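Local structure of ferripyochelin binding protein (Salmonella enterica subsp. enterica serovar Typhimurium, 3R3R) at residues D124-A129 and R154-A159; K137-G142 and S148-I153. The protein binds zinc as a member of the gamma-class carbonic anhydrase family, but its physiological reaction is not established. All coordinates share one frame; numbering follows the deposited sequence. Where two conformers were deposited one is given.

In the fold
Both contacts lie at the C-terminal end of a left-handed beta-helix, away from the zinc site, and their centres are about 10 Å apart. Both use strand 151-155. Contact 2 is nested inside the chain loop that contact 1 closes. Contact 1 is partly buried and largely apolar; there the chain leaves the last strand for helix 158-182. Contact 2 has a small buried touch of Leu-139 on Val-150 and, separately, the exposed side chains of Lys-137, Glu-140 and Gln-152. Gly-142 ties the two together. Its N probably donates to Asp-124 O (2.8 Å), and its O probably accepts from Leu-156 N (2.9 Å).

Contact 1 of 2, residues D124-A129 and R154-A159; sequences DVMIGA and RPLSDA
Leu-156 packs its two methyl groups against different parts of residues 124-126. One meets the Met-126 side chain and the other meets backbone. CD2 of Leu-156 lies 3.8 Å from CE of Met-126 and 3.9 Å from CB of the same residue, with the two side chains at a slant to each other. Met-126 runs straight out from the backbone to its sulfur (chi1 -176°, chi2 177°). It then bends at chi3, which brings CE nearer to Leu-156 than the sulfur is. Two conformers of Met-126 were deposited, so the CE contact is less certain. CD1 of Leu-156 turns to the backbone. It sits 3.5 Å from the carbonyl O of Asp-124 and 4.4 Å from CA of Val-125.

The segments join a rung of the left-handed beta-helix to the start of the C-terminal helix. Strand 125-127 is parallel to strand 143-146, and strand 151-155 then runs antiparallel on the far side of 143-146. Leu-156 follows that last strand. Met-126 and Leu-156 both touch Leu-164 of helix 158-182, and Leu-156 also touches Leu-144 of the intervening strand.

The polar bonds of Arg-154, Ser-157 and Asp-124 lie within a segment or go to residues outside both. NH1 of Arg-154 donates to O of Pro-155 at 3.1 Å, with an N-H...O angle of 146°. The oxygen lies nearly in the guanidinium plane. The same NH1 forms a salt bridge with Glu-160 OE1, which also accepts from Ser-157 N. Ser-157 is the N-cap of the helix, and its side chain caps a backbone N just beyond Ala-159. At the other end, OD1 of Asp-124 is in a salt bridge with Arg-106.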
ATOM      1  N   ASP A 124       7.656  -7.956   8.549  1.00 13.05           N
ATOM      2  CA  ASP A 124       7.075  -9.101   9.272  1.00 12.83           C
ATOM      3  C   ASP A 124       6.161  -8.630  10.409  1.00 11.88           C
ATOM      4  O   ASP A 124       6.334  -9.011  11.573  1.00 13.50           O
ATOM      5  CB  ASP A 124       8.166 -10.033   9.801  1.00 14.73           C
ATOM      6  CG  ASP A 124       8.995 -10.639   8.686  1.00 15.23           C
ATOM      7  OD1 ASP A 124       8.399 -11.229   7.768  1.00 15.05           O
ATOM      8  OD2 ASP A 124      10.235 -10.500   8.707  1.00 17.96           O
ATOM      9  N   VAL A 125       5.175  -7.807  10.061  1.00 12.26           N
ATOM     10  CA  VAL A 125       4.241  -7.264  11.037  1.00 12.08           C
ATOM     11  C   VAL A 125       2.826  -7.521  10.552  1.00 10.77           C
ATOM     12  O   VAL A 125       2.552  -7.470   9.338  1.00 11.12           O
ATOM     13  CB  VAL A 125       4.453  -5.740  11.217  1.00 12.24           C
ATOM     14  CG1 VAL A 125       3.296  -5.076  11.983  1.00 11.79           C
ATOM     15  CG2 VAL A 125       5.769  -5.487  11.939  1.00 13.12           C
ATOM     16  N   MET A 126       1.929  -7.825  11.495  1.00 11.17           N
ATOM     17  CA  MET A 126       0.509  -7.891  11.172  0.50 11.04           C
ATOM     18  C   MET A 126      -0.244  -6.851  11.959  1.00 10.60           C
ATOM     19  O   MET A 126      -0.023  -6.686  13.165  1.00 11.29           O
ATOM     20  CB  MET A 126      -0.065  -9.259  11.517  0.50 11.36           C
ATOM     21  CG  MET A 126      -1.518  -9.473  11.136  0.50 16.58           C
ATOM     22  SD  MET A 126      -1.973 -11.178  11.551  0.50 22.29           S
ATOM     23  CE  MET A 126      -0.447 -12.026  11.164  0.50 15.42           C
ATOM     24  N   ILE A 127      -1.141  -6.153  11.275  1.00 10.93           N
ATOM     25  CA  ILE A 127      -2.021  -5.163  11.904  1.00 10.62           C
ATOM     26  C   ILE A 127      -3.451  -5.675  11.768  1.00 10.57           C
ATOM     27  O   ILE A 127      -3.872  -6.006  10.689  1.00 11.03           O
ATOM     28  CB  ILE A 127      -1.862  -3.800  11.211  1.00 11.93           C
ATOM     29  CG1 ILE A 127      -0.403  -3.315  11.364  1.00 15.57           C
ATOM     30  CG2 ILE A 127      -2.875  -2.770  11.747  1.00 12.45           C
ATOM     31  CD1 ILE A 127      -0.023  -2.225  10.451  1.00 19.67           C
ATOM     32  N   GLY A 128      -4.169  -5.743  12.881  1.00 10.66           N
ATOM     33  CA  GLY A 128      -5.539  -6.229  12.858  1.00 10.64           C
ATOM     34  C   GLY A 128      -6.469  -5.303  12.083  1.00  9.79           C
ATOM     35  O   GLY A 128      -6.224  -4.109  11.953  1.00 10.15           O
ATOM     36  N   ALA A 129      -7.580  -5.852  11.607  1.00  9.84           N
ATOM     37  CA  ALA A 129      -8.603  -5.061  10.930  1.00  9.29           C
ATOM     38  C   ALA A 129      -9.061  -3.892  11.797  1.00  8.97           C
ATOM     39  O   ALA A 129      -9.157  -4.003  13.021  1.00  9.63           O
ATOM     40  CB  ALA A 129      -9.785  -5.947  10.588  1.00 10.55           C
ATOM     41  N   ARG A 154       1.324  -9.137  20.931  1.00 16.30           N
ATOM     42  CA  ARG A 154       2.131 -10.331  21.175  1.00 16.44           C
ATOM     43  C   ARG A 154       2.972 -10.605  19.937  1.00 15.04           C
ATOM     44  O   ARG A 154       2.672 -10.091  18.861  1.00 14.73           O
ATOM     45  CB  ARG A 154       1.222 -11.531  21.421  1.00 18.70           C
ATOM     46  CG  ARG A 154       0.285 -11.827  20.259  1.00 18.48           C
ATOM     47  CD  ARG A 154      -0.353 -13.188  20.437  1.00 20.29           C
ATOM     48  NE  ARG A 154      -1.409 -13.441  19.459  1.00 21.14           N
ATOM     49  CZ  ARG A 154      -1.208 -13.767  18.182  1.00 20.58           C
ATOM     50  NH1 ARG A 154       0.023 -13.878  17.707  1.00 20.15           N
ATOM     51  NH2 ARG A 154      -2.242 -13.981  17.375  1.00 21.86           N
ATOM     52  N   PRO A 155       4.032 -11.418  20.074  1.00 15.65           N
ATOM     53  CA  PRO A 155       4.768 -11.824  18.873  1.00 15.46           C
ATOM     54  C   PRO A 155       3.871 -12.631  17.951  1.00 15.85           C
ATOM     55  O   PRO A 155       2.951 -13.321  18.403  1.00 16.74           O
ATOM     56  CB  PRO A 155       5.876 -12.727  19.429  1.00 16.30           C
ATOM     57  CG  PRO A 155       6.050 -12.258  20.838  1.00 18.55           C
ATOM     58  CD  PRO A 155       4.659 -11.928  21.305  1.00 17.61           C
ATOM     59  N   LEU A 156       4.137 -12.527  16.656  1.00 15.21           N
ATOM     60  CA  LEU A 156       3.514 -13.396  15.669  1.00 15.45           C
ATOM     61  C   LEU A 156       3.942 -14.826  15.920  1.00 16.13           C
ATOM     62  O   LEU A 156       5.125 -15.097  16.196  1.00 16.35           O
ATOM     63  CB  LEU A 156       3.976 -13.016  14.262  1.00 15.26           C
ATOM     64  CG  LEU A 156       3.508 -11.638  13.788  1.00 15.99           C
ATOM     65  CD1 LEU A 156       3.883 -11.453  12.326  1.00 16.89           C
ATOM     66  CD2 LEU A 156       1.997 -11.460  13.970  1.00 17.47           C
ATOM     67  N   SER A 157       2.994 -15.751  15.829  1.00 16.52           N
ATOM     68  CA  SER A 157       3.346 -17.160  15.854  1.00 17.74           C
ATOM     69  C   SER A 157       4.127 -17.475  14.582  1.00 17.17           C
ATOM     70  O   SER A 157       4.089 -16.714  13.598  1.00 17.32           O
ATOM     71  CB  SER A 157       2.094 -18.027  15.889  1.00 19.25           C
ATOM     72  OG  SER A 157       1.428 -17.921  14.634  1.00 20.04           O
ATOM     73  N   ASP A 158       4.825 -18.600  14.581  1.00 18.15           N
ATOM     74  CA  ASP A 158       5.575 -18.972  13.403  1.00 19.27           C
ATOM     75  C   ASP A 158       4.644 -19.192  12.198  1.00 18.17           C
ATOM     76  O   ASP A 158       4.998 -18.872  11.063  1.00 19.08           O
ATOM     77  CB  ASP A 158       6.460 -20.192  13.688  1.00 21.46           C
ATOM     78  CG  ASP A 158       7.514 -19.931  14.783  1.00 23.54           C
ATOM     79  OD1 ASP A 158       7.772 -18.759  15.154  1.00 21.91           O
ATOM     80  OD2 ASP A 158       8.091 -20.924  15.285  1.00 27.13           O
ATOM     81  N   ALA A 159       3.445 -19.712  12.445  1.00 19.24           N
ATOM     82  CA  ALA A 159       2.455 -19.878  11.384  1.00 19.54           C
ATOM     83  C   ALA A 159       1.996 -18.531  10.818  1.00 18.31           C
ATOM     84  O   ALA A 159       1.806 -18.384   9.612  1.00 18.85           O
ATOM     85  CB  ALA A 159       1.244 -20.696  11.886  1.00 19.82           C
TER

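Contact 2 of 2, residues K137-G142 and S148-I153; sequences KRLESG and SPVKQI
Leu-139 turns its CG to the side opposite its carbonyl carbon (chi1 -59°). In Val-150, chi1 of -70° puts CG1 anti to the carbonyl carbon and leaves CG2 between the backbone N and the carbonyl carbon. These rotations bring the two side chains end to end. CD2 of Leu-139 stands 4.0 Å from CG2 of Val-150. The touch is small, one methyl on one methyl. Both residues are buried, and both also rest on Val-133 of strand 132-133. Leu-139 packs on Tyr-145 too. CE of the exposed Lys-137 comes only to 4.5 Å from CG2 of Val-150, a loose approach.

Glu-140 and Gln-152 meet nearer the surface. Both chains are extended, and each slants across the other. The carboxylate and amide planes are 39° apart. OE1 of Glu-140 and the atom modelled as OE1 of Gln-152 are 3.0 Å apart. That amide is probably turned over in the model, and with it turned back this may be a hydrogen bond. The chain of Gln-152 also lies on Tyr-143 and Tyr-145 of strand 143-146. O of Glu-140 accepts a hydrogen bond from the hydroxyl of Tyr-145.

Within this chain, strand 138-139 is an edge strand of its parallel sheet, and strand 151-155 is an edge strand of the mixed sheet. A cis peptide bond precedes Pro-149, in the turn that leads back into strand 151-155. That strand runs back antiparallel to 143-146 beside the last coil, at the C-terminal end of a left-handed beta-helix of the hexapeptide-repeat type.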
ATOM      1  N   LYS A 137       4.442   6.779  14.605  1.00 14.21           N
ATOM      2  CA  LYS A 137       4.539   5.552  15.396  1.00 15.01           C
ATOM      3  C   LYS A 137       5.390   4.500  14.686  1.00 14.07           C
ATOM      4  O   LYS A 137       5.176   4.234  13.507  1.00 14.51           O
ATOM      5  CB  LYS A 137       3.137   4.985  15.613  1.00 17.20           C
ATOM      6  CG  LYS A 137       3.036   3.685  16.387  1.00 22.78           C
ATOM      7  CD  LYS A 137       3.206   3.877  17.865  1.00 26.90           C
ATOM      8  CE  LYS A 137       2.903   2.557  18.584  1.00 29.91           C
ATOM      9  NZ  LYS A 137       3.003   2.694  20.062  1.00 32.36           N
ATOM     10  N   ARG A 138       6.341   3.905  15.406  1.00 15.02           N
ATOM     11  CA  ARG A 138       7.146   2.806  14.879  1.00 14.70           C
ATOM     12  C   ARG A 138       6.576   1.485  15.391  1.00 15.33           C
ATOM     13  O   ARG A 138       6.394   1.327  16.600  1.00 18.40           O
ATOM     14  CB  ARG A 138       8.614   2.955  15.310  1.00 17.82           C
ATOM     15  CG  ARG A 138       9.483   1.772  14.902  1.00 19.63           C
ATOM     16  CD  ARG A 138      10.938   1.983  15.285  1.00 21.84           C
ATOM     17  NE  ARG A 138      11.579   2.954  14.403  1.00 23.15           N
ATOM     18  CZ  ARG A 138      12.116   2.663  13.218  1.00 23.92           C
ATOM     19  NH1 ARG A 138      12.096   1.417  12.752  1.00 23.93           N
ATOM     20  NH2 ARG A 138      12.663   3.628  12.490  1.00 25.88           N
ATOM     21  N   LEU A 139       6.305   0.546  14.482  1.00 13.27           N
ATOM     22  CA  LEU A 139       5.831  -0.786  14.851  1.00 13.52           C
ATOM     23  C   LEU A 139       6.966  -1.780  14.660  1.00 14.06           C
ATOM     24  O   LEU A 139       7.460  -1.986  13.553  1.00 13.61           O
ATOM     25  CB  LEU A 139       4.642  -1.211  13.993  1.00 13.52           C
ATOM     26  CG  LEU A 139       3.424  -0.287  14.068  1.00 16.65           C
ATOM     27  CD1 LEU A 139       2.176  -0.994  13.578  1.00 15.83           C
ATOM     28  CD2 LEU A 139       3.207   0.250  15.472  1.00 19.32           C
ATOM     29  N   GLU A 140       7.366  -2.388  15.763  1.00 15.60           N
ATOM     30  CA  GLU A 140       8.481  -3.317  15.837  1.00 16.74           C
ATOM     31  C   GLU A 140       8.216  -4.612  15.060  1.00 14.10           C
ATOM     32  O   GLU A 140       7.140  -5.211  15.170  1.00 14.63           O
ATOM     33  CB  GLU A 140       8.682  -3.633  17.333  1.00 21.51           C
ATOM     34  CG  GLU A 140       9.794  -4.533  17.712  1.00 24.05           C
ATOM     35  CD  GLU A 140      10.019  -4.609  19.232  1.00 24.13           C
ATOM     36  OE1 GLU A 140       9.144  -4.235  20.061  1.00 23.60           O
ATOM     37  OE2 GLU A 140      11.097  -5.086  19.596  1.00 26.34           O
ATOM     38  N   SER A 141       9.237  -5.076  14.347  1.00 13.35           N
ATOM     39  CA  SER A 141       9.158  -6.289  13.544  1.00 13.25           C
ATOM     40  C   SER A 141       8.754  -7.522  14.356  1.00 13.51           C
ATOM     41  O   SER A 141       9.227  -7.711  15.481  1.00 14.10           O
ATOM     42  CB  SER A 141      10.514  -6.529  12.875  1.00 15.68           C
ATOM     43  OG  SER A 141      10.480  -7.718  12.125  1.00 15.05           O
ATOM     44  N   GLY A 142       7.877  -8.355  13.792  1.00 13.40           N
ATOM     45  CA  GLY A 142       7.592  -9.660  14.363  1.00 13.80           C
ATOM     46  C   GLY A 142       6.442  -9.742  15.346  1.00 13.65           C
ATOM     47  O   GLY A 142       6.296 -10.750  16.031  1.00 14.05           O
ATOM     48  N   SER A 148      -7.310   1.020  18.038  1.00 14.43           N
ATOM     49  CA  SER A 148      -7.325   2.411  17.608  0.50 14.18           C
ATOM     50  C   SER A 148      -7.109   3.329  18.830  1.00 16.67           C
ATOM     51  O   SER A 148      -8.058   3.624  19.555  1.00 19.16           O
ATOM     52  CB  SER A 148      -8.661   2.707  16.920  0.50 14.21           C
ATOM     53  OG  SER A 148      -8.762   4.062  16.552  0.50 13.11           O
ATOM     54  N   PRO A 149      -5.859   3.784  19.065  1.00 16.93           N
ATOM     55  CA  PRO A 149      -4.631   3.499  18.319  1.00 16.16           C
ATOM     56  C   PRO A 149      -4.076   2.113  18.671  1.00 14.32           C
ATOM     57  O   PRO A 149      -4.423   1.517  19.705  1.00 16.53           O
ATOM     58  CB  PRO A 149      -3.676   4.601  18.797  1.00 18.44           C
ATOM     59  CG  PRO A 149      -4.082   4.834  20.205  1.00 19.59           C
ATOM     60  CD  PRO A 149      -5.600   4.668  20.222  1.00 19.46           C
ATOM     61  N   VAL A 150      -3.203   1.598  17.819  1.00 12.37           N
ATOM     62  CA  VAL A 150      -2.747   0.227  18.015  1.00 13.16           C
ATOM     63  C   VAL A 150      -1.965   0.037  19.302  1.00 14.09           C
ATOM     64  O   VAL A 150      -1.253   0.929  19.756  1.00 16.07           O
ATOM     65  CB  VAL A 150      -1.851  -0.282  16.858  1.00 12.36           C
ATOM     66  CG1 VAL A 150      -2.658  -0.480  15.584  1.00 12.43           C
ATOM     67  CG2 VAL A 150      -0.624   0.641  16.632  1.00 13.23           C
ATOM     68  N   LYS A 151      -2.067  -1.170  19.830  1.00 14.50           N
ATOM     69  CA  LYS A 151      -1.231  -1.654  20.917  1.00 16.84           C
ATOM     70  C   LYS A 151      -0.489  -2.871  20.387  1.00 15.61           C
ATOM     71  O   LYS A 151      -1.000  -3.591  19.578  1.00 14.74           O
ATOM     72  CB  LYS A 151      -2.081  -2.098  22.104  1.00 20.38           C
ATOM     73  CG  LYS A 151      -2.925  -1.002  22.707  1.00 24.35           C
ATOM     74  CD  LYS A 151      -2.055   0.131  23.142  1.00 28.88           C
ATOM     75  CE  LYS A 151      -2.789   1.102  24.097  1.00 32.72           C
ATOM     76  NZ  LYS A 151      -3.614   2.156  23.443  1.00 33.64           N
ATOM     77  N   GLN A 152       0.730  -3.081  20.871  1.00 15.63           N
ATOM     78  CA  GLN A 152       1.479  -4.293  20.554  1.00 16.01           C
ATOM     79  C   GLN A 152       0.900  -5.418  21.391  1.00 16.80           C
ATOM     80  O   GLN A 152       0.954  -5.359  22.619  1.00 19.69           O
ATOM     81  CB  GLN A 152       2.953  -4.105  20.899  1.00 16.84           C
ATOM     82  CG  GLN A 152       3.825  -5.229  20.367  1.00 17.93           C
ATOM     83  CD  GLN A 152       5.262  -5.111  20.810  1.00 18.81           C
ATOM     84  OE1 GLN A 152       6.136  -4.662  20.059  1.00 20.70           O
ATOM     85  NE2 GLN A 152       5.518  -5.510  22.037  1.00 18.70           N
ATOM     86  N   ILE A 153       0.349  -6.442  20.748  1.00 16.12           N
ATOM     87  CA  ILE A 153      -0.387  -7.486  21.458  1.00 17.53           C
ATOM     88  C   ILE A 153       0.540  -8.624  21.880  1.00 16.86           C
ATOM     89  O   ILE A 153       0.558  -9.017  23.052  1.00 19.13           O
ATOM     90  CB  ILE A 153      -1.543  -8.046  20.579  1.00 17.37           C
ATOM     91  CG1 ILE A 153      -2.440  -6.911  20.081  1.00 19.20           C
ATOM     92  CG2 ILE A 153      -2.366  -9.086  21.334  1.00 19.26           C
ATOM     93  CD1 ILE A 153      -3.065  -6.123  21.191  1.00 20.11           C
TER